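Local coordinates for manganese-dependent ADP-ribose/CDP-alcohol diphosphatase (PDB 2NXF), which probably hydrolyses ADP-ribose, IDP-ribose, CDP-choline and related CDP-alcohols as a dimetal phosphatase of the calcineurin-like phosphoesterase family, at residues I127-Y132 against S202-Q207; V145-Y150 against Q207-V212; P230-A235 against C272-G277; Q256-F261 against S276-I281. All coordinates share one frame; numbering follows the deposited sequence. Where two conformers were deposited one is given.

Interaction 1: I127-Y132 against S202-Q207; sequences IGDDIY and SEQQLQ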
loop_
_atom_site.group_PDB
_atom_site.type_symbol
_atom_site.label_atom_id
_atom_site.label_comp_id
_atom_site.label_asym_id
_atom_site.label_seq_id
_atom_site.Cartn_x
_atom_site.Cartn_y
_atom_site.Cartn_z
ATOM N N ILE A 127 16.958 -2.985 -0.363
ATOM C CA ILE A 127 17.420 -1.592 -0.538
ATOM C C ILE A 127 18.723 -1.538 -1.340
ATOM O O ILE A 127 18.911 -0.660 -2.195
ATOM C CB ILE A 127 17.632 -0.866 0.827
ATOM C CG1 ILE A 127 16.347 -0.830 1.666
ATOM C CG2 ILE A 127 18.146 0.563 0.622
ATOM C CD1 ILE A 127 15.186 -0.293 0.978
ATOM N N GLY A 128 19.615 -2.498 -1.075
ATOM C CA GLY A 128 20.919 -2.555 -1.761
ATOM C C GLY A 128 20.768 -2.825 -3.254
ATOM O O GLY A 128 21.692 -2.566 -4.042
ATOM N N ASP A 129 19.599 -3.341 -3.621
ATOM C CA ASP A 129 19.224 -3.649 -4.995
ATOM C C ASP A 129 18.328 -2.564 -5.603
ATOM O O ASP A 129 17.751 -2.766 -6.679
ATOM C CB ASP A 129 18.492 -4.996 -5.018
ATOM C CG ASP A 129 19.312 -6.106 -4.359
ATOM O OD1 ASP A 129 20.399 -6.404 -4.884
ATOM O OD2 ASP A 129 18.884 -6.645 -3.310
ATOM N N ASP A 130 18.220 -1.424 -4.912
ATOM C CA ASP A 130 17.356 -0.298 -5.341
ATOM C C ASP A 130 15.871 -0.684 -5.473
ATOM O O ASP A 130 15.181 -0.235 -6.388
ATOM C CB ASP A 130 17.910 0.355 -6.627
ATOM C CG ASP A 130 17.397 1.783 -6.855
ATOM O OD1 ASP A 130 16.882 2.436 -5.911
ATOM O OD2 ASP A 130 17.534 2.257 -8.000
ATOM N N ILE A 131 15.389 -1.514 -4.543
ATOM C CA ILE A 131 13.962 -1.875 -4.465
ATOM C C ILE A 131 13.563 -1.646 -3.011
ATOM O O ILE A 131 14.252 -2.105 -2.103
ATOM C CB ILE A 131 13.725 -3.371 -4.865
ATOM C CG1 ILE A 131 14.235 -3.614 -6.299
ATOM C CG2 ILE A 131 12.242 -3.768 -4.754
ATOM C CD1 ILE A 131 14.412 -5.133 -6.634
ATOM N N TYR A 132 12.466 -0.916 -2.796
ATOM C CA TYR A 132 12.056 -0.583 -1.437
ATOM C C TYR A 132 11.091 -1.662 -0.942
ATOM O O TYR A 132 9.866 -1.512 -0.978
ATOM C CB TYR A 132 11.420 0.819 -1.372
ATOM C CG TYR A 132 10.989 1.153 0.033
ATOM C CD1 TYR A 132 11.930 1.337 1.047
ATOM C CD2 TYR A 132 9.621 1.288 0.345
ATOM C CE1 TYR A 132 11.528 1.605 2.376
ATOM C CE2 TYR A 132 9.212 1.578 1.649
ATOM C CZ TYR A 132 10.152 1.736 2.647
ATOM O OH TYR A 132 9.757 2.008 3.934
ATOM N N SER A 202 9.321 -6.416 -10.037
ATOM C CA SER A 202 10.371 -7.029 -10.860
ATOM C C SER A 202 10.530 -8.529 -10.556
ATOM O O SER A 202 10.145 -8.995 -9.464
ATOM C CB SER A 202 11.731 -6.312 -10.694
ATOM O OG SER A 202 12.315 -6.616 -9.430
ATOM N N GLU A 203 11.104 -9.259 -11.514
ATOM C CA GLU A 203 11.419 -10.658 -11.324
ATOM C C GLU A 203 12.291 -10.815 -10.062
ATOM O O GLU A 203 12.114 -11.760 -9.273
ATOM C CB GLU A 203 12.118 -11.207 -12.577
ATOM C CG GLU A 203 12.591 -12.622 -12.457
ATOM C CD GLU A 203 13.409 -13.031 -13.668
ATOM O OE1 GLU A 203 14.537 -12.508 -13.842
ATOM O OE2 GLU A 203 12.928 -13.874 -14.453
ATOM N N GLN A 204 13.229 -9.882 -9.867
ATOM C CA GLN A 204 14.111 -9.952 -8.700
ATOM C C GLN A 204 13.288 -9.861 -7.414
ATOM O O GLN A 204 13.499 -10.637 -6.444
ATOM C CB GLN A 204 15.166 -8.846 -8.746
ATOM C CG GLN A 204 16.085 -8.847 -7.525
ATOM C CD GLN A 204 17.224 -7.844 -7.630
ATOM O OE1 GLN A 204 17.215 -6.936 -8.468
ATOM N NE2 GLN A 204 18.211 -8.009 -6.776
ATOM N N GLN A 205 12.333 -8.920 -7.401
ATOM C CA GLN A 205 11.478 -8.758 -6.220
ATOM C C GLN A 205 10.585 -9.986 -5.995
ATOM O O GLN A 205 10.398 -10.431 -4.856
ATOM C CB GLN A 205 10.633 -7.483 -6.298
ATOM C CG GLN A 205 9.882 -7.217 -4.969
ATOM C CD GLN A 205 9.035 -5.966 -4.945
ATOM O OE1 GLN A 205 8.363 -5.710 -3.942
ATOM N NE2 GLN A 205 9.065 -5.170 -6.034
ATOM N N LEU A 206 10.020 -10.531 -7.069
ATOM C CA LEU A 206 9.144 -11.712 -6.921
ATOM C C LEU A 206 9.905 -12.942 -6.447
ATOM O O LEU A 206 9.370 -13.758 -5.680
ATOM C CB LEU A 206 8.442 -12.046 -8.242
ATOM C CG LEU A 206 7.440 -10.980 -8.689
ATOM C CD1 LEU A 206 7.118 -11.210 -10.195
ATOM C CD2 LEU A 206 6.190 -11.001 -7.857
ATOM N N GLN A 207 11.140 -13.101 -6.930
ATOM C CA GLN A 207 11.987 -14.227 -6.525
ATOM C C GLN A 207 12.284 -14.135 -5.027
ATOM O O GLN A 207 12.271 -15.145 -4.314
ATOM C CB GLN A 207 13.265 -14.270 -7.372
ATOM C CG GLN A 207 12.981 -14.800 -8.788
ATOM C CD GLN A 207 14.200 -14.843 -9.705
ATOM O OE1 GLN A 207 15.155 -14.074 -9.541
ATOM N NE2 GLN A 207 14.160 -15.735 -10.694
HETATM O O HOH W 1 19.013 -4.516 -8.612
#

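Interaction 2: V145-Y150 against Q207-V212; sequences VLLDAY and QWLDAV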
loop_
_atom_site.group_PDB
_atom_site.type_symbol
_atom_site.label_atom_id
_atom_site.label_comp_id
_atom_site.label_asym_id
_atom_site.label_seq_id
_atom_site.Cartn_x
_atom_site.Cartn_y
_atom_site.Cartn_z
ATOM N N VAL A 145 5.811 -8.468 5.361
ATOM C CA VAL A 145 6.576 -8.225 4.144
ATOM C C VAL A 145 5.984 -6.965 3.522
ATOM O O VAL A 145 4.766 -6.894 3.309
ATOM C CB VAL A 145 6.448 -9.401 3.137
ATOM C CG1 VAL A 145 7.238 -9.106 1.848
ATOM C CG2 VAL A 145 6.928 -10.734 3.767
ATOM N N LEU A 146 6.821 -5.967 3.251
ATOM C CA LEU A 146 6.372 -4.756 2.570
ATOM C C LEU A 146 6.963 -4.798 1.179
ATOM O O LEU A 146 8.189 -4.977 1.040
ATOM C CB LEU A 146 6.878 -3.484 3.276
ATOM C CG LEU A 146 5.952 -2.864 4.334
ATOM C CD1 LEU A 146 5.970 -3.742 5.574
ATOM C CD2 LEU A 146 6.391 -1.417 4.664
ATOM N N LEU A 147 6.096 -4.644 0.176
ATOM C CA LEU A 147 6.506 -4.713 -1.226
ATOM C C LEU A 147 6.529 -3.342 -1.874
ATOM O O LEU A 147 5.879 -2.392 -1.379
ATOM C CB LEU A 147 5.538 -5.610 -2.010
ATOM C CG LEU A 147 5.385 -7.069 -1.553
ATOM C CD1 LEU A 147 4.415 -7.796 -2.483
ATOM C CD2 LEU A 147 6.757 -7.750 -1.501
ATOM N N ASP A 148 7.279 -3.265 -2.985
ATOM C CA ASP A 148 7.486 -2.061 -3.769
ATOM C C ASP A 148 6.734 -2.241 -5.111
ATOM O O ASP A 148 7.270 -2.800 -6.082
ATOM C CB ASP A 148 9.006 -1.907 -4.011
ATOM C CG ASP A 148 9.381 -0.630 -4.765
ATOM O OD1 ASP A 148 8.497 0.146 -5.212
ATOM O OD2 ASP A 148 10.603 -0.417 -4.888
ATOM N N ALA A 149 5.494 -1.757 -5.148
ATOM C CA ALA A 149 4.644 -1.965 -6.317
ATOM C C ALA A 149 4.996 -1.031 -7.492
ATOM O O ALA A 149 4.376 -1.142 -8.564
ATOM C CB ALA A 149 3.164 -1.786 -5.937
ATOM N N TYR A 150 5.966 -0.136 -7.284
ATOM C CA TYR A 150 6.489 0.754 -8.343
ATOM C C TYR A 150 7.937 0.438 -8.721
ATOM O O TYR A 150 8.626 1.244 -9.334
ATOM C CB TYR A 150 6.291 2.241 -7.977
ATOM C CG TYR A 150 4.815 2.541 -7.904
ATOM C CD1 TYR A 150 4.116 3.002 -9.031
ATOM C CD2 TYR A 150 4.084 2.252 -6.736
ATOM C CE1 TYR A 150 2.748 3.228 -8.981
ATOM C CE2 TYR A 150 2.716 2.469 -6.678
ATOM C CZ TYR A 150 2.049 2.939 -7.807
ATOM O OH TYR A 150 0.687 3.171 -7.783
ATOM N N GLN A 207 11.140 -13.101 -6.930
ATOM C CA GLN A 207 11.987 -14.227 -6.525
ATOM C C GLN A 207 12.284 -14.135 -5.027
ATOM O O GLN A 207 12.271 -15.145 -4.314
ATOM C CB GLN A 207 13.265 -14.270 -7.372
ATOM C CG GLN A 207 12.981 -14.800 -8.788
ATOM C CD GLN A 207 14.200 -14.843 -9.705
ATOM O OE1 GLN A 207 15.155 -14.074 -9.541
ATOM N NE2 GLN A 207 14.160 -15.735 -10.694
ATOM N N TRP A 208 12.521 -12.916 -4.544
ATOM C CA TRP A 208 12.743 -12.714 -3.116
ATOM C C TRP A 208 11.473 -12.991 -2.285
ATOM O O TRP A 208 11.526 -13.696 -1.275
ATOM C CB TRP A 208 13.278 -11.298 -2.871
ATOM C CG TRP A 208 13.279 -10.805 -1.442
ATOM C CD1 TRP A 208 14.244 -11.014 -0.477
ATOM C CD2 TRP A 208 12.292 -9.959 -0.836
ATOM N NE1 TRP A 208 13.897 -10.364 0.692
ATOM C CE2 TRP A 208 12.707 -9.708 0.496
ATOM C CE3 TRP A 208 11.092 -9.392 -1.294
ATOM C CZ2 TRP A 208 11.961 -8.928 1.374
ATOM C CZ3 TRP A 208 10.339 -8.604 -0.412
ATOM C CH2 TRP A 208 10.784 -8.378 0.903
ATOM N N LEU A 209 10.343 -12.448 -2.716
ATOM C CA LEU A 209 9.073 -12.729 -2.034
ATOM C C LEU A 209 8.841 -14.253 -1.975
ATOM O O LEU A 209 8.518 -14.817 -0.925
ATOM C CB LEU A 209 7.928 -12.082 -2.816
ATOM C CG LEU A 209 6.533 -12.456 -2.287
ATOM C CD1 LEU A 209 6.341 -12.047 -0.818
ATOM C CD2 LEU A 209 5.477 -11.791 -3.216
ATOM N N ASP A 210 9.017 -14.919 -3.110
ATOM C CA ASP A 210 8.831 -16.373 -3.168
ATOM C C ASP A 210 9.748 -17.112 -2.176
ATOM O O ASP A 210 9.324 -18.067 -1.518
ATOM C CB ASP A 210 9.051 -16.882 -4.595
ATOM C CG ASP A 210 8.745 -18.345 -4.728
ATOM O OD1 ASP A 210 7.579 -18.746 -4.512
ATOM O OD2 ASP A 210 9.686 -19.113 -4.997
ATOM N N ALA A 211 10.993 -16.645 -2.060
ATOM C CA ALA A 211 11.966 -17.236 -1.119
ATOM C C ALA A 211 11.552 -17.013 0.328
ATOM O O ALA A 211 11.604 -17.941 1.143
ATOM C CB ALA A 211 13.363 -16.655 -1.364
ATOM N N VAL A 212 11.153 -15.779 0.643
ATOM C CA VAL A 212 10.652 -15.436 1.994
ATOM C C VAL A 212 9.506 -16.386 2.358
ATOM O O VAL A 212 9.480 -16.981 3.444
ATOM C CB VAL A 212 10.219 -13.950 2.072
ATOM C CG1 VAL A 212 9.544 -13.638 3.415
ATOM C CG2 VAL A 212 11.459 -13.052 1.906
#

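Interaction 3: P230-A235 against C272-G277; sequences PVHPCA and CTDSSG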
loop_
_atom_site.group_PDB
_atom_site.type_symbol
_atom_site.label_atom_id
_atom_site.label_comp_id
_atom_site.label_asym_id
_atom_site.label_seq_id
_atom_site.Cartn_x
_atom_site.Cartn_y
_atom_site.Cartn_z
ATOM N N PRO A 230 -3.225 -3.352 -5.014
ATOM C CA PRO A 230 -3.860 -4.676 -4.908
ATOM C C PRO A 230 -3.472 -5.574 -6.087
ATOM O O PRO A 230 -3.059 -5.079 -7.152
ATOM C CB PRO A 230 -5.361 -4.353 -4.957
ATOM C CG PRO A 230 -5.455 -3.068 -5.714
ATOM C CD PRO A 230 -4.209 -2.291 -5.299
ATOM N N VAL A 231 -3.607 -6.883 -5.882
ATOM C CA VAL A 231 -3.281 -7.847 -6.942
ATOM C C VAL A 231 -4.417 -8.816 -7.276
ATOM O O VAL A 231 -4.361 -9.499 -8.297
ATOM C CB VAL A 231 -1.981 -8.643 -6.640
ATOM C CG1 VAL A 231 -0.750 -7.698 -6.521
ATOM C CG2 VAL A 231 -2.158 -9.519 -5.363
ATOM N N HIS A 232 -5.464 -8.877 -6.450
ATOM C CA HIS A 232 -6.558 -9.819 -6.755
ATOM C C HIS A 232 -7.752 -9.065 -7.343
ATOM O O HIS A 232 -8.275 -8.155 -6.711
ATOM C CB HIS A 232 -6.980 -10.610 -5.512
ATOM C CG HIS A 232 -7.687 -11.888 -5.843
ATOM N ND1 HIS A 232 -8.804 -11.932 -6.654
ATOM C CD2 HIS A 232 -7.425 -13.168 -5.489
ATOM C CE1 HIS A 232 -9.197 -13.189 -6.783
ATOM N NE2 HIS A 232 -8.377 -13.959 -6.087
ATOM N N PRO A 233 -8.180 -9.440 -8.568
ATOM C CA PRO A 233 -9.313 -8.759 -9.189
ATOM C C PRO A 233 -10.616 -8.727 -8.368
ATOM O O PRO A 233 -11.461 -7.861 -8.617
ATOM C CB PRO A 233 -9.530 -9.548 -10.497
ATOM C CG PRO A 233 -8.230 -10.156 -10.786
ATOM C CD PRO A 233 -7.611 -10.478 -9.455
ATOM N N CYS A 234 -10.790 -9.666 -7.427
ATOM C CA CYS A 234 -11.986 -9.668 -6.553
ATOM C C CYS A 234 -11.925 -8.604 -5.465
ATOM O O CYS A 234 -12.942 -8.300 -4.834
ATOM C CB CYS A 234 -12.248 -11.036 -5.894
ATOM S SG CYS A 234 -10.846 -11.846 -5.058
ATOM N N ALA A 235 -10.735 -8.052 -5.250
ATOM C CA ALA A 235 -10.494 -7.150 -4.119
ATOM C C ALA A 235 -10.330 -5.686 -4.490
ATOM O O ALA A 235 -10.125 -4.851 -3.609
ATOM C CB ALA A 235 -9.266 -7.629 -3.305
ATOM N N CYS A 272 -11.708 -9.952 -0.467
ATOM C CA CYS A 272 -12.164 -11.276 -0.897
ATOM C C CYS A 272 -11.183 -12.320 -0.407
ATOM O O CYS A 272 -10.059 -12.002 -0.053
ATOM C CB CYS A 272 -12.257 -11.364 -2.417
ATOM S SG CYS A 272 -10.677 -11.083 -3.207
ATOM N N THR A 273 -11.633 -13.569 -0.401
ATOM C CA THR A 273 -10.770 -14.696 -0.088
ATOM C C THR A 273 -10.448 -15.389 -1.408
ATOM O O THR A 273 -11.366 -15.705 -2.186
ATOM C CB THR A 273 -11.496 -15.678 0.849
ATOM O OG1 THR A 273 -12.076 -14.941 1.935
ATOM C CG2 THR A 273 -10.530 -16.718 1.392
ATOM N N ASP A 274 -9.160 -15.621 -1.667
ATOM C CA ASP A 274 -8.757 -16.379 -2.849
ATOM C C ASP A 274 -9.152 -17.851 -2.675
ATOM O O ASP A 274 -9.369 -18.298 -1.552
ATOM C CB ASP A 274 -7.246 -16.281 -3.088
ATOM C CG ASP A 274 -6.840 -16.926 -4.398
ATOM O OD1 ASP A 274 -7.088 -16.304 -5.449
ATOM O OD2 ASP A 274 -6.330 -18.074 -4.389
ATOM N N SER A 275 -9.230 -18.604 -3.773
ATOM C CA SER A 275 -9.495 -20.047 -3.676
ATOM C C SER A 275 -8.466 -20.793 -2.801
ATOM O O SER A 275 -8.782 -21.844 -2.235
ATOM C CB SER A 275 -9.626 -20.707 -5.064
ATOM O OG SER A 275 -8.454 -20.512 -5.844
ATOM N N SER A 276 -7.260 -20.233 -2.686
ATOM C CA SER A 276 -6.205 -20.757 -1.800
ATOM C C SER A 276 -6.514 -20.581 -0.306
ATOM O O SER A 276 -5.913 -21.259 0.530
ATOM C CB SER A 276 -4.861 -20.085 -2.105
ATOM O OG SER A 276 -4.830 -18.739 -1.608
ATOM N N GLY A 277 -7.430 -19.669 0.028
ATOM C CA GLY A 277 -7.743 -19.350 1.427
ATOM C C GLY A 277 -7.127 -18.037 1.907
ATOM O O GLY A 277 -7.520 -17.502 2.949
#

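Interaction 4: Q256-F261 against S276-I281; sequences QSVLCF and SGAQHI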
loop_
_atom_site.group_PDB
_atom_site.type_symbol
_atom_site.label_atom_id
_atom_site.label_comp_id
_atom_site.label_asym_id
_atom_site.label_seq_id
_atom_site.Cartn_x
_atom_site.Cartn_y
_atom_site.Cartn_z
ATOM N N GLN A 256 1.323 -21.853 1.649
ATOM C CA GLN A 256 0.326 -21.892 2.719
ATOM C C GLN A 256 0.563 -20.877 3.840
ATOM O O GLN A 256 -0.363 -20.572 4.611
ATOM C CB GLN A 256 0.150 -23.314 3.274
ATOM C CG GLN A 256 -0.648 -24.213 2.332
ATOM C CD GLN A 256 -1.637 -25.123 3.054
ATOM O OE1 GLN A 256 -1.476 -26.343 3.059
ATOM N NE2 GLN A 256 -2.671 -24.528 3.662
ATOM N N SER A 257 1.776 -20.331 3.919
ATOM C CA SER A 257 2.100 -19.348 4.959
ATOM C C SER A 257 1.420 -17.993 4.768
ATOM O O SER A 257 1.354 -17.202 5.701
ATOM C CB SER A 257 3.613 -19.132 5.069
ATOM O OG SER A 257 4.136 -18.710 3.832
ATOM N N VAL A 258 0.924 -17.710 3.563
ATOM C CA VAL A 258 0.287 -16.423 3.304
ATOM C C VAL A 258 -1.028 -16.324 4.098
ATOM O O VAL A 258 -1.924 -17.164 3.948
ATOM C CB VAL A 258 -0.002 -16.237 1.812
ATOM C CG1 VAL A 258 -0.726 -14.904 1.566
ATOM C CG2 VAL A 258 1.307 -16.356 0.981
ATOM N N LEU A 259 -1.117 -15.295 4.934
ATOM C CA LEU A 259 -2.319 -15.054 5.715
ATOM C C LEU A 259 -3.178 -14.056 4.961
ATOM O O LEU A 259 -4.345 -14.326 4.662
ATOM C CB LEU A 259 -1.972 -14.554 7.121
ATOM C CG LEU A 259 -3.155 -14.148 8.014
ATOM C CD1 LEU A 259 -4.140 -15.300 8.262
ATOM C CD2 LEU A 259 -2.619 -13.555 9.318
ATOM N N CYS A 260 -2.588 -12.908 4.628
ATOM C CA CYS A 260 -3.349 -11.885 3.917
ATOM C C CYS A 260 -2.436 -10.991 3.103
ATOM O O CYS A 260 -1.223 -10.904 3.357
ATOM C CB CYS A 260 -4.169 -11.060 4.900
ATOM S SG CYS A 260 -3.185 -10.242 6.180
ATOM N N PHE A 261 -3.043 -10.333 2.121
ATOM C CA PHE A 261 -2.373 -9.388 1.270
ATOM C C PHE A 261 -3.163 -8.096 1.411
ATOM O O PHE A 261 -4.356 -8.061 1.113
ATOM C CB PHE A 261 -2.407 -9.896 -0.168
ATOM C CG PHE A 261 -1.593 -9.067 -1.113
ATOM C CD1 PHE A 261 -0.291 -9.447 -1.450
ATOM C CD2 PHE A 261 -2.115 -7.882 -1.633
ATOM C CE1 PHE A 261 0.481 -8.651 -2.331
ATOM C CE2 PHE A 261 -1.365 -7.091 -2.517
ATOM C CZ PHE A 261 -0.061 -7.472 -2.855
ATOM N N SER A 276 -7.260 -20.233 -2.686
ATOM C CA SER A 276 -6.205 -20.757 -1.800
ATOM C C SER A 276 -6.514 -20.581 -0.306
ATOM O O SER A 276 -5.913 -21.259 0.530
ATOM C CB SER A 276 -4.861 -20.085 -2.105
ATOM O OG SER A 276 -4.830 -18.739 -1.608
ATOM N N GLY A 277 -7.430 -19.669 0.028
ATOM C CA GLY A 277 -7.743 -19.350 1.427
ATOM C C GLY A 277 -7.127 -18.037 1.907
ATOM O O GLY A 277 -7.520 -17.502 2.949
ATOM N N ALA A 278 -6.168 -17.514 1.150
ATOM C CA ALA A 278 -5.536 -16.238 1.483
ATOM C C ALA A 278 -6.555 -15.114 1.374
ATOM O O ALA A 278 -7.348 -15.077 0.446
ATOM C CB ALA A 278 -4.367 -15.968 0.579
ATOM N N GLN A 279 -6.527 -14.211 2.340
ATOM C CA GLN A 279 -7.438 -13.080 2.353
ATOM C C GLN A 279 -6.782 -11.880 1.682
ATOM O O GLN A 279 -5.650 -11.538 2.013
ATOM C CB GLN A 279 -7.772 -12.750 3.807
ATOM C CG GLN A 279 -8.573 -11.510 4.007
ATOM C CD GLN A 279 -10.040 -11.756 3.780
ATOM O OE1 GLN A 279 -10.634 -12.639 4.415
ATOM N NE2 GLN A 279 -10.649 -10.972 2.880
ATOM N N HIS A 280 -7.494 -11.243 0.754
ATOM C CA HIS A 280 -7.050 -9.964 0.190
ATOM C C HIS A 280 -7.887 -8.854 0.769
ATOM O O HIS A 280 -9.120 -8.964 0.822
ATOM C CB HIS A 280 -7.132 -9.999 -1.337
ATOM C CG HIS A 280 -6.140 -10.949 -1.933
ATOM N ND1 HIS A 280 -4.964 -10.522 -2.501
ATOM C CD2 HIS A 280 -6.100 -12.306 -1.946
ATOM C CE1 HIS A 280 -4.253 -11.573 -2.875
ATOM N NE2 HIS A 280 -4.925 -12.669 -2.560
ATOM N N ILE A 281 -7.208 -7.810 1.242
ATOM C CA ILE A 281 -7.888 -6.666 1.834
ATOM C C ILE A 281 -7.372 -5.402 1.158
ATOM O O ILE A 281 -6.163 -5.150 1.125
ATOM C CB ILE A 281 -7.611 -6.552 3.355
ATOM C CG1 ILE A 281 -7.974 -7.861 4.073
ATOM C CG2 ILE A 281 -8.365 -5.353 3.971
ATOM C CD1 ILE A 281 -7.359 -7.965 5.475
HETATM O O HOH W 2 -5.642 -16.649 5.070
#

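Interaction 1: I127-Y132 against S202-Q207
I131 pushes its two outer methyls against different residues at the start of the helix that begins at E203. CG2 rests 3.7 Å from NE2 of Q205, while CD1 comes to 3.8 Å from both OG of S202 and OE1 of Q204. With CG2 lying opposite the backbone N (CG1 at chi1 -59°) and CD1 extended beyond CG1, the branched side chain divides between Q205 on one flank and S202 with Q204 on the other. I131, S202 and Q205 form the buried part of the contact, and its polar groups are kept in place by other residues: Q205 OE1 accepts from D148 N, and D151 OD2 is shared by Q205 NE2 and S202 OG. S202 is the N-cap of helix 203-219; its OG also accepts from Q205 N, 3.1 Å away and fairly straight at 159°. The apolar end of I131 is therefore packed onto a helix cap whose hydroxyl is already engaged. The outer side, carried by D129 and Q204, is far looser. Their exposed side chains meet almost perpendicularly, carboxylate and amide planes 56° apart, with CG of D129 3.3 Å from NE2 of Q204. A water spans the same gap, donating to D129 O at 2.9 Å and to Q204 OE1 at 3.0 Å.

Interaction 2: V145-Y150 against Q207-V212
V145 is the residue most enclosed by the helix, and its two methyls serve different partners. CG1 lies 3.7 Å from CH2 of W208, in a position oblique to the indole, and 4.1 Å from CD1 of L209. CG2 reaches the other way and meets CG1 of V212 tip to tip at 3.9 Å. L147, two residues further along, sends CD2 to the edge of the indole, 3.8 Å from CZ3 of W208 and close to the ring plane, and turns CD1 toward L209, whose CD2 is 4.2 Å away. The leucines L147 and L209 cross at about a right angle. W208 starts off alongside the strand rather than at it; a chi1 of 167° then swings the six-membered ring in toward V145 and L147. V212, one turn later in the helix, covers part of one face of the indole, its CG2 standing 3.8 Å above the plane and displaced toward the rim, and S124 OG is hydrogen-bonded to W208 NE1. Beyond this layer, V145 and L147 are tied by backbone bonds to strand 222-227, L209 leans on V251 of helix 245-253, and E135 of strand 134-139 touches V145, W208 and V212. Helix 203-219 thus lies against one face of the mixed sheet. Because the joint is made of methyls and the carbon rim of an indole, shape and exclusion of water hold it together, while the polar N-H of W208 finds its partner outside.

Interaction 3: P230-A235 against C272-G277
The imidazole of H232 is met over one face by sulfur and at its rim by a carboxylate. SG of C272 sits over that face, 4.2 Å from the ring centroid and 19° off the normal, while D274 OD1 lies at the edge, near the ring plane, and accepts from H232 NE2 at 2.8 Å. The oxygen offers its anti lone pair, and the bond is somewhat bent at 131°, with ring and carboxylate planes 64° apart. At the other nitrogen, ND1 accepts from C234 N at 3.1 Å, again close to the ring plane, so the two bonds fix the rotation of the imidazole. The same SG of C272 closes the disulfide to C234 SG, 2.0 Å away, and touches CB of A235 at 3.7 Å. C234 was deposited in two conformers, and the finer geometry of the bridge is accordingly less certain. Each side of the contact is a type I turn: H232 to A235, and D274 to G277. In the second, D274 OD2 accepts from S276 N at 2.9 Å, forming an Asx turn, and G277 takes up a positive phi. The carboxylate is thus held through both oxygens, with R253 forming a salt bridge to OD1 that probably stabilises its negative charge. Covalent and polar links together clamp the loop between strand 222-227 and helix 245-253 to the end of edge strand 270-273. R253 comes from that helix, and H280 of strand 279-282 packs edge-to-face with H232.

Interaction 4: Q256-F261 against S276-I281
Two adjacent parallel strands of the seven-stranded mixed sheet, one of the two sheets of the calcineurin-like phosphoesterase sandwich, pair here in the order C260 with Q279 and F261 with H280. Three backbone bonds join them: Q279 N to L259 O at 3.2 Å, F261 N to Q279 O at 2.9 Å, and I281 N to F261 O at 2.9 Å. At the entry to the ladder, L259 O accepts a second bond from a water that also donates to G277 O, and V258 CG1 packs on A278 CB 3.9 Å away. On one face, the CB atoms of C260 and Q279 lie side by side at 4.1 Å, and Q279 touches strand 317-320 of the other sheet. On the opposite face, H280 ND1 comes within 3.5 Å of CB of F261. These two rings meet obliquely, planes at 32°. The F261 side chain, at chi1 -173°, carries its phenyl away and leaves CB nearest to H280. Helix 245-253 packs on this pair through V248, L249 and L252. Main-chain bonds thus set the register, while the buried faces add van der Waals contact with helix 245-253 and strand 317-320.

Interactions 1 and 2 use consecutive parts of helix 203-219 and share Q207; Y132 N and D148 OD2, 2.8 Å apart, join them directly. Interactions 3 and 4 share S276 and G277, and C272 O lies 2.8 Å from H280 N between neighbouring strands of the sheet. The two pairs meet where L147 CD1 of interaction 2 packs 4.0 Å from F261 CE1 of interaction 4. None of the segments supplies a ligand of the dinuclear zinc site, yet L147 and F261 lie in the second layer behind its ligand H228, their side chains about 8 and 9 Å from that of the histidine. Separately, the side chain of S202 in interaction 1 is about 7 Å from a bound zinc ion.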